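Local coordinates for mandelate racemase/muconate lactonizing enzyme family protein (Sorangium cellulosum, PDB 3S5S), which belongs to the mandelate racemase/muconate lactonizing enzyme family of the enolase superfamily, joining an N-terminal capping domain to a modified beta/alpha barrel, at residues Asp44-Phe49 with Thr116-Met121; Pro122-Phe127 with Glu349-Gly354. One frame throughout, in Å; residues are numbered along the deposited sequence.

Contact 1: residues Asp44-Phe49 with Thr116-Met121; sequences DGTLGF and TKRAGM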
ATOM      1  N   ASP A  44      24.482   9.570   9.239  1.00 24.74           N
ATOM      2  CA  ASP A  44      24.387  10.733  10.116  1.00 25.39           C
ATOM      3  C   ASP A  44      24.354  10.326  11.579  1.00 25.88           C
ATOM      4  O   ASP A  44      24.334  11.193  12.444  1.00 26.52           O
ATOM      5  CB  ASP A  44      23.156  11.577   9.784  1.00 25.69           C
ATOM      6  CG  ASP A  44      21.827  10.860  10.104  1.00 25.86           C
ATOM      7  OD1 ASP A  44      21.847   9.737  10.611  1.00 28.54           O
ATOM      8  OD2 ASP A  44      20.743  11.419   9.847  1.00 28.45           O
ATOM      9  N   GLY A  45      24.334   9.015  11.870  1.00 26.04           N
ATOM     10  CA  GLY A  45      24.411   8.519  13.264  1.00 25.22           C
ATOM     11  C   GLY A  45      23.075   8.010  13.815  1.00 25.27           C
ATOM     12  O   GLY A  45      23.037   7.448  14.929  1.00 25.83           O
ATOM     13  N   THR A  46      21.983   8.194  13.058  1.00 23.52           N
ATOM     14  CA  THR A  46      20.664   7.725  13.470  1.00 22.63           C
ATOM     15  C   THR A  46      20.673   6.209  13.662  1.00 22.81           C
ATOM     16  O   THR A  46      21.115   5.459  12.792  1.00 22.96           O
ATOM     17  CB  THR A  46      19.584   8.019  12.389  1.00 21.28           C
ATOM     18  OG1 THR A  46      19.683   9.366  11.955  1.00 23.59           O
ATOM     19  CG2 THR A  46      18.171   7.842  12.960  1.00 20.76           C
ATOM     20  N   LEU A  47      20.153   5.742  14.786  1.00 22.99           N
ATOM     21  CA  LEU A  47      20.004   4.282  14.969  1.00 22.90           C
ATOM     22  C   LEU A  47      18.564   3.901  14.743  1.00 22.12           C
ATOM     23  O   LEU A  47      17.659   4.612  15.180  1.00 22.45           O
ATOM     24  CB  LEU A  47      20.477   3.834  16.345  1.00 22.19           C
ATOM     25  CG  LEU A  47      21.882   4.350  16.652  1.00 24.54           C
ATOM     26  CD1 LEU A  47      22.188   4.251  18.129  1.00 23.92           C
ATOM     27  CD2 LEU A  47      22.899   3.577  15.856  1.00 19.72           C
ATOM     28  N   GLY A  48      18.341   2.816  14.025  1.00 21.61           N
ATOM     29  CA  GLY A  48      16.978   2.307  13.854  1.00 21.05           C
ATOM     30  C   GLY A  48      17.024   0.873  14.382  1.00 22.31           C
ATOM     31  O   GLY A  48      18.058   0.169  14.248  1.00 22.08           O
ATOM     32  N   PHE A  49      15.905   0.451  14.982  1.00 21.78           N
ATOM     33  CA  PHE A  49      15.815  -0.824  15.690  1.00 20.65           C
ATOM     34  C   PHE A  49      14.727  -1.721  15.150  1.00 19.36           C
ATOM     35  O   PHE A  49      13.630  -1.274  14.907  1.00 18.45           O
ATOM     36  CB  PHE A  49      15.573  -0.540  17.162  1.00 20.91           C
ATOM     37  CG  PHE A  49      16.675   0.232  17.794  1.00 20.28           C
ATOM     38  CD1 PHE A  49      17.904  -0.391  18.092  1.00 21.15           C
ATOM     39  CD2 PHE A  49      16.497   1.571  18.113  1.00 19.00           C
ATOM     40  CE1 PHE A  49      18.970   0.324  18.671  1.00 21.22           C
ATOM     41  CE2 PHE A  49      17.547   2.305  18.681  1.00 20.30           C
ATOM     42  CZ  PHE A  49      18.789   1.679  18.968  1.00 21.96           C
ATOM     43  N   THR A 116      12.146   7.488   9.981  1.00 18.18           N
ATOM     44  CA  THR A 116      11.113   8.360  10.568  1.00 18.03           C
ATOM     45  C   THR A 116      11.616   9.092  11.785  1.00 17.99           C
ATOM     46  O   THR A 116      11.329  10.271  11.944  1.00 18.81           O
ATOM     47  CB  THR A 116       9.789   7.598  10.901  1.00 17.48           C
ATOM     48  OG1 THR A 116      10.056   6.448  11.717  1.00 15.89           O
ATOM     49  CG2 THR A 116       9.148   7.144   9.606  1.00 19.08           C
ATOM     50  N   LYS A 117      12.395   8.420  12.625  1.00 16.82           N
ATOM     51  CA  LYS A 117      12.836   9.084  13.806  1.00 17.52           C
ATOM     52  C   LYS A 117      13.703  10.308  13.491  1.00 19.38           C
ATOM     53  O   LYS A 117      13.559  11.325  14.160  1.00 20.57           O
ATOM     54  CB  LYS A 117      13.473   8.089  14.784  1.00 17.28           C
ATOM     55  CG  LYS A 117      14.926   8.277  15.100  1.00 19.17           C
ATOM     56  CD  LYS A 117      15.627   6.976  15.606  1.00 24.20           C
ATOM     57  CE  LYS A 117      14.768   6.132  16.533  1.00 25.52           C
ATOM     58  NZ  LYS A 117      15.316   4.770  16.677  1.00 27.28           N
ATOM     59  N   ARG A 118      14.592  10.232  12.495  1.00 20.16           N
ATOM     60  CA  ARG A 118      15.492  11.356  12.214  1.00 21.58           C
ATOM     61  C   ARG A 118      14.688  12.489  11.591  1.00 22.60           C
ATOM     62  O   ARG A 118      15.161  13.626  11.498  1.00 22.69           O
ATOM     63  CB  ARG A 118      16.649  10.960  11.269  1.00 22.74           C
ATOM     64  CG  ARG A 118      16.184  10.694   9.797  1.00 22.37           C
ATOM     65  CD  ARG A 118      17.302  10.211   8.868  1.00 22.63           C
ATOM     66  NE  ARG A 118      18.334  11.231   8.726  1.00 26.11           N
ATOM     67  CZ  ARG A 118      18.290  12.215   7.836  1.00 26.15           C
ATOM     68  NH1 ARG A 118      17.265  12.297   6.990  1.00 19.57           N
ATOM     69  NH2 ARG A 118      19.276  13.104   7.791  1.00 26.28           N
ATOM     70  N   ALA A 119      13.473  12.148  11.152  1.00 21.14           N
ATOM     71  CA  ALA A 119      12.580  13.082  10.491  1.00 21.12           C
ATOM     72  C   ALA A 119      11.596  13.680  11.508  1.00 21.22           C
ATOM     73  O   ALA A 119      10.835  14.624  11.179  1.00 21.01           O
ATOM     74  CB  ALA A 119      11.825  12.365   9.357  1.00 19.07           C
ATOM     75  N   GLY A 120      11.600  13.139  12.733  1.00 20.57           N
ATOM     76  CA  GLY A 120      10.669  13.614  13.787  1.00 21.26           C
ATOM     77  C   GLY A 120       9.208  13.243  13.483  1.00 22.20           C
ATOM     78  O   GLY A 120       8.284  13.967  13.848  1.00 22.22           O
ATOM     79  N   MET A 121       9.013  12.120  12.779  1.00 21.86           N
ATOM     80  CA  MET A 121       7.682  11.660  12.330  1.00 20.71           C
ATOM     81  C   MET A 121       7.407  10.371  13.102  1.00 19.96           C
ATOM     82  O   MET A 121       8.181   9.440  12.979  1.00 19.48           O
ATOM     83  CB  MET A 121       7.683  11.370  10.821  1.00 19.41           C
ATOM     84  CG  MET A 121       6.255  11.048  10.238  1.00 20.46           C
ATOM     85  SD  MET A 121       6.303  10.568   8.513  1.00 14.20           S
ATOM     86  CE  MET A 121       6.756  12.140   7.828  1.00 22.53           C
TER

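Contact 2: residues Pro122-Phe127 with Glu349-Gly354; sequences PLWAFF and EGIRAG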
ATOM      1  N   PRO A 122       6.352  10.335  13.945  1.00 19.30           N
ATOM      2  CA  PRO A 122       5.973   9.028  14.523  1.00 18.60           C
ATOM      3  C   PRO A 122       5.570   8.016  13.420  1.00 18.65           C
ATOM      4  O   PRO A 122       5.005   8.406  12.382  1.00 17.79           O
ATOM      5  CB  PRO A 122       4.739   9.342  15.401  1.00 18.85           C
ATOM      6  CG  PRO A 122       4.383  10.784  15.138  1.00 19.16           C
ATOM      7  CD  PRO A 122       5.350  11.393  14.166  1.00 18.66           C
ATOM      8  N   LEU A 123       5.846   6.734  13.658  1.00 18.87           N
ATOM      9  CA  LEU A 123       5.595   5.681  12.663  1.00 19.16           C
ATOM     10  C   LEU A 123       4.086   5.508  12.362  1.00 19.33           C
ATOM     11  O   LEU A 123       3.715   5.194  11.218  1.00 18.96           O
ATOM     12  CB  LEU A 123       6.232   4.364  13.107  1.00 18.88           C
ATOM     13  CG  LEU A 123       6.336   3.191  12.114  1.00 20.64           C
ATOM     14  CD1 LEU A 123       7.180   3.619  10.865  1.00 21.43           C
ATOM     15  CD2 LEU A 123       6.895   1.898  12.792  1.00 17.85           C
ATOM     16  N   TRP A 124       3.232   5.735  13.368  1.00 19.23           N
ATOM     17  CA  TRP A 124       1.786   5.663  13.180  1.00 19.43           C
ATOM     18  C   TRP A 124       1.298   6.753  12.207  1.00 20.30           C
ATOM     19  O   TRP A 124       0.299   6.549  11.465  1.00 22.28           O
ATOM     20  CB  TRP A 124       0.995   5.706  14.533  1.00 19.88           C
ATOM     21  CG  TRP A 124       1.329   6.889  15.467  1.00 18.55           C
ATOM     22  CD1 TRP A 124       2.174   6.863  16.524  1.00 19.43           C
ATOM     23  CD2 TRP A 124       0.793   8.223  15.416  1.00 15.02           C
ATOM     24  NE1 TRP A 124       2.236   8.093  17.112  1.00 20.90           N
ATOM     25  CE2 TRP A 124       1.400   8.951  16.453  1.00 16.44           C
ATOM     26  CE3 TRP A 124      -0.139   8.866  14.583  1.00 14.70           C
ATOM     27  CZ2 TRP A 124       1.109  10.305  16.710  1.00 15.89           C
ATOM     28  CZ3 TRP A 124      -0.419  10.214  14.802  1.00 15.99           C
ATOM     29  CH2 TRP A 124       0.213  10.923  15.866  1.00 20.00           C
ATOM     30  N   ALA A 125       1.994   7.891  12.194  1.00 18.88           N
ATOM     31  CA  ALA A 125       1.722   8.975  11.245  1.00 17.94           C
ATOM     32  C   ALA A 125       2.192   8.603   9.866  1.00 16.68           C
ATOM     33  O   ALA A 125       1.482   8.788   8.884  1.00 16.34           O
ATOM     34  CB  ALA A 125       2.433  10.284  11.682  1.00 19.06           C
ATOM     35  N   PHE A 126       3.406   8.086   9.794  1.00 16.72           N
ATOM     36  CA  PHE A 126       3.919   7.549   8.533  1.00 17.21           C
ATOM     37  C   PHE A 126       2.884   6.556   7.881  1.00 17.12           C
ATOM     38  O   PHE A 126       2.535   6.701   6.715  1.00 18.18           O
ATOM     39  CB  PHE A 126       5.279   6.917   8.754  1.00 15.82           C
ATOM     40  CG  PHE A 126       5.899   6.336   7.492  1.00 18.36           C
ATOM     41  CD1 PHE A 126       6.626   7.147   6.615  1.00 18.07           C
ATOM     42  CD2 PHE A 126       5.759   4.985   7.193  1.00 14.87           C
ATOM     43  CE1 PHE A 126       7.184   6.610   5.466  1.00 21.72           C
ATOM     44  CE2 PHE A 126       6.319   4.446   6.055  1.00 16.77           C
ATOM     45  CZ  PHE A 126       7.045   5.231   5.194  1.00 20.36           C
ATOM     46  N   PHE A 127       2.339   5.641   8.674  1.00 15.75           N
ATOM     47  CA  PHE A 127       1.370   4.653   8.208  1.00 16.19           C
ATOM     48  C   PHE A 127      -0.041   5.227   7.897  1.00 16.93           C
ATOM     49  O   PHE A 127      -0.839   4.556   7.274  1.00 17.20           O
ATOM     50  CB  PHE A 127       1.303   3.440   9.183  1.00 15.29           C
ATOM     51  CG  PHE A 127       2.515   2.523   9.111  1.00 14.92           C
ATOM     52  CD1 PHE A 127       3.061   2.139   7.866  1.00 15.67           C
ATOM     53  CD2 PHE A 127       3.095   2.023  10.264  1.00 14.20           C
ATOM     54  CE1 PHE A 127       4.200   1.295   7.802  1.00 14.39           C
ATOM     55  CE2 PHE A 127       4.225   1.107  10.196  1.00 12.93           C
ATOM     56  CZ  PHE A 127       4.759   0.765   8.959  1.00 10.83           C
ATOM     57  N   GLU A 349       0.068   7.749  21.690  1.00 30.61           N
ATOM     58  CA  GLU A 349       0.250   9.205  21.790  1.00 33.01           C
ATOM     59  C   GLU A 349       1.641   9.672  22.243  1.00 33.05           C
ATOM     60  O   GLU A 349       2.121  10.769  21.816  1.00 34.22           O
ATOM     61  CB  GLU A 349      -0.844   9.816  22.699  1.00 35.60           C
ATOM     62  CG  GLU A 349      -2.106  10.291  21.910  1.00 40.26           C
ATOM     63  CD  GLU A 349      -3.134  11.105  22.758  1.00 49.38           C
ATOM     64  OE1 GLU A 349      -2.999  11.168  24.020  1.00 50.24           O
ATOM     65  OE2 GLU A 349      -4.097  11.677  22.150  1.00 51.33           O
ATOM     66  N   GLY A 350       2.300   8.869  23.077  1.00 30.58           N
ATOM     67  CA  GLY A 350       3.614   9.250  23.568  1.00 29.38           C
ATOM     68  C   GLY A 350       4.758   8.925  22.603  1.00 28.48           C
ATOM     69  O   GLY A 350       5.904   9.111  22.936  1.00 27.38           O
ATOM     70  N   ILE A 351       4.439   8.393  21.425  1.00 27.13           N
ATOM     71  CA  ILE A 351       5.435   8.055  20.436  1.00 25.69           C
ATOM     72  C   ILE A 351       5.529   9.245  19.520  1.00 26.55           C
ATOM     73  O   ILE A 351       4.530   9.663  18.890  1.00 27.14           O
ATOM     74  CB  ILE A 351       5.038   6.806  19.664  1.00 24.83           C
ATOM     75  CG1 ILE A 351       5.058   5.620  20.621  1.00 23.96           C
ATOM     76  CG2 ILE A 351       5.979   6.593  18.443  1.00 22.34           C
ATOM     77  CD1 ILE A 351       4.378   4.398  20.073  1.00 25.63           C
ATOM     78  N   ARG A 352       6.714   9.824  19.491  1.00 26.87           N
ATOM     79  CA  ARG A 352       6.926  11.100  18.844  1.00 28.51           C
ATOM     80  C   ARG A 352       7.780  10.957  17.567  1.00 27.11           C
ATOM     81  O   ARG A 352       7.789  11.852  16.745  1.00 27.50           O
ATOM     82  CB  ARG A 352       7.648  12.040  19.821  1.00 30.29           C
ATOM     83  CG  ARG A 352       6.869  12.395  21.129  1.00 37.19           C
ATOM     84  CD  ARG A 352       7.186  13.861  21.600  1.00 46.62           C
ATOM     85  NE  ARG A 352       8.634  14.111  21.778  1.00 53.26           N
ATOM     86  CZ  ARG A 352       9.333  15.124  21.233  1.00 58.77           C
ATOM     87  NH1 ARG A 352      10.645  15.240  21.480  1.00 60.73           N
ATOM     88  NH2 ARG A 352       8.739  16.042  20.454  1.00 59.94           N
ATOM     89  N   ALA A 353       8.512   9.850  17.437  1.00 24.98           N
ATOM     90  CA  ALA A 353       9.508   9.682  16.398  1.00 24.21           C
ATOM     91  C   ALA A 353       9.843   8.184  16.212  1.00 22.40           C
ATOM     92  O   ALA A 353      10.123   7.491  17.192  1.00 22.14           O
ATOM     93  CB  ALA A 353      10.765  10.490  16.727  1.00 24.97           C
ATOM     94  N   GLY A 354       9.803   7.701  14.971  1.00 21.00           N
ATOM     95  CA  GLY A 354       9.917   6.262  14.702  1.00 20.36           C
ATOM     96  C   GLY A 354       8.816   5.488  15.464  1.00 20.40           C
ATOM     97  O   GLY A 354       7.684   5.986  15.627  1.00 17.84           O
TER

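Contact 1: residues Asp44-Phe49 with Thr116-Met121
Asp44 and Arg118 form the salt bridge of this contact. A single carboxylate oxygen does the work: Arg118 NE meets Asp44 OD2 at 2.7 Å, from the syn side and close to the guanidinium plane. Arg118 NH2 adds a weak bond to the same oxygen. The two flat groups are turned 33° apart. Asp44 OD1 faces its own turn instead. It accepts from Thr46 N at 2.9 Å, which closes an Asx turn, and also from Thr46 OG1. Both donors approach from one face of the carboxylate.

Lys117 makes the other polar link. Its chain bends at chi3 (-39°), and NZ donates to Leu47 O at 2.8 Å. Lys117 NZ also belongs to a salt bridge with Asp113, whose carboxylate accepts from Phe49 N as well. Lysine and aspartate together thus hold the backbone at the start of strand 47-52. The charged Lys117 NZ also approaches the Phe49 ring obliquely, 3.7 Å from Phe49 CD2.

Apolar contacts are few. Thr46 CG2 lies 3.8 Å from Lys117 CD, the two side chains running past each other in opposite directions.

Gly120, with positive phi, closes a Schellman motif after helix 101-117. The chemistry is mainly polar, and the Asx turn holds the carboxylate that receives Arg118, so turn and ion pair are likely to steady each other.

Contact 2: residues Pro122-Phe127 with Glu349-Gly354
Trp124 has chi1 at 53°, which sets CG between its backbone N and carbonyl carbon, and chi2 of -98° turns the indole so that NE1 faces Ile351. Ile351 has CG2 anti to its backbone N and beside its carbonyl carbon, on the side of Pro122. Trp124 NE1 donates to Ile351 O at 3.3 Å. The bond is weak, with an N-H...O angle of 150°, and the oxygen sits at the indole edge near the ring plane. The two side chains run alongside each other, pointing opposite ways, with Trp124 NE1 4.0 Å from Ile351 CB.

Pro122 packs beside this bond. Its CB lies 3.5 Å from Ile351 O and 4.3 Å from Ile351 CG2. The same CB stands over one face of the indole, toward its rim, and Ala125 CB covers that face too. The proline and alanine therefore back the ring that reaches across to Ile351.

The stronger bond is between backbones. Leu123 N donates to Gly354 O at 2.8 Å, and the donor stands well above the carbonyl plane. Leu123 CB also rests on Gly354 O, at 3.3 Å. Pro122 and Gly354 make a single beta bridge, just where Pro122 takes the N-cap position of helix 123-126. Gly354 has positive phi, a conformation that favours glycine.

The contact is largely buried. Helix 303-316 of the barrel domain supplies Cys311 against Leu123 and Trp124, and Thr307 against Ile351, while Leu123 also touches Thr116 on helix 101-117. Arg83 of the second subunit packs on Pro122, Trp124 and Ala125. The loop between strands 345-347 and 358-359 is thus joined to a short helix that borders both helix 303-316 and the other subunit.

In the fold
The two contacts follow in series along the chain, and their centres lie 12 Å apart on the same side of the chain's centre. Helix 101-117 and helix 123-126 follow each other, so Met121 leads directly from one contact into the other. The two also touch: Met121 O and Gly354 N probably form a hydrogen bond at 3.1 Å, and Met121 SD packs on Phe126 CB. Contact 1 ties strand 47-52 of the antiparallel sheet to the end of helix 101-117. Contact 2 continues to the loop after strand 345-347. Contact 1 stays within the N-terminal family region, whereas contact 2 joins that region to the barrel family region. Both border the second subunit.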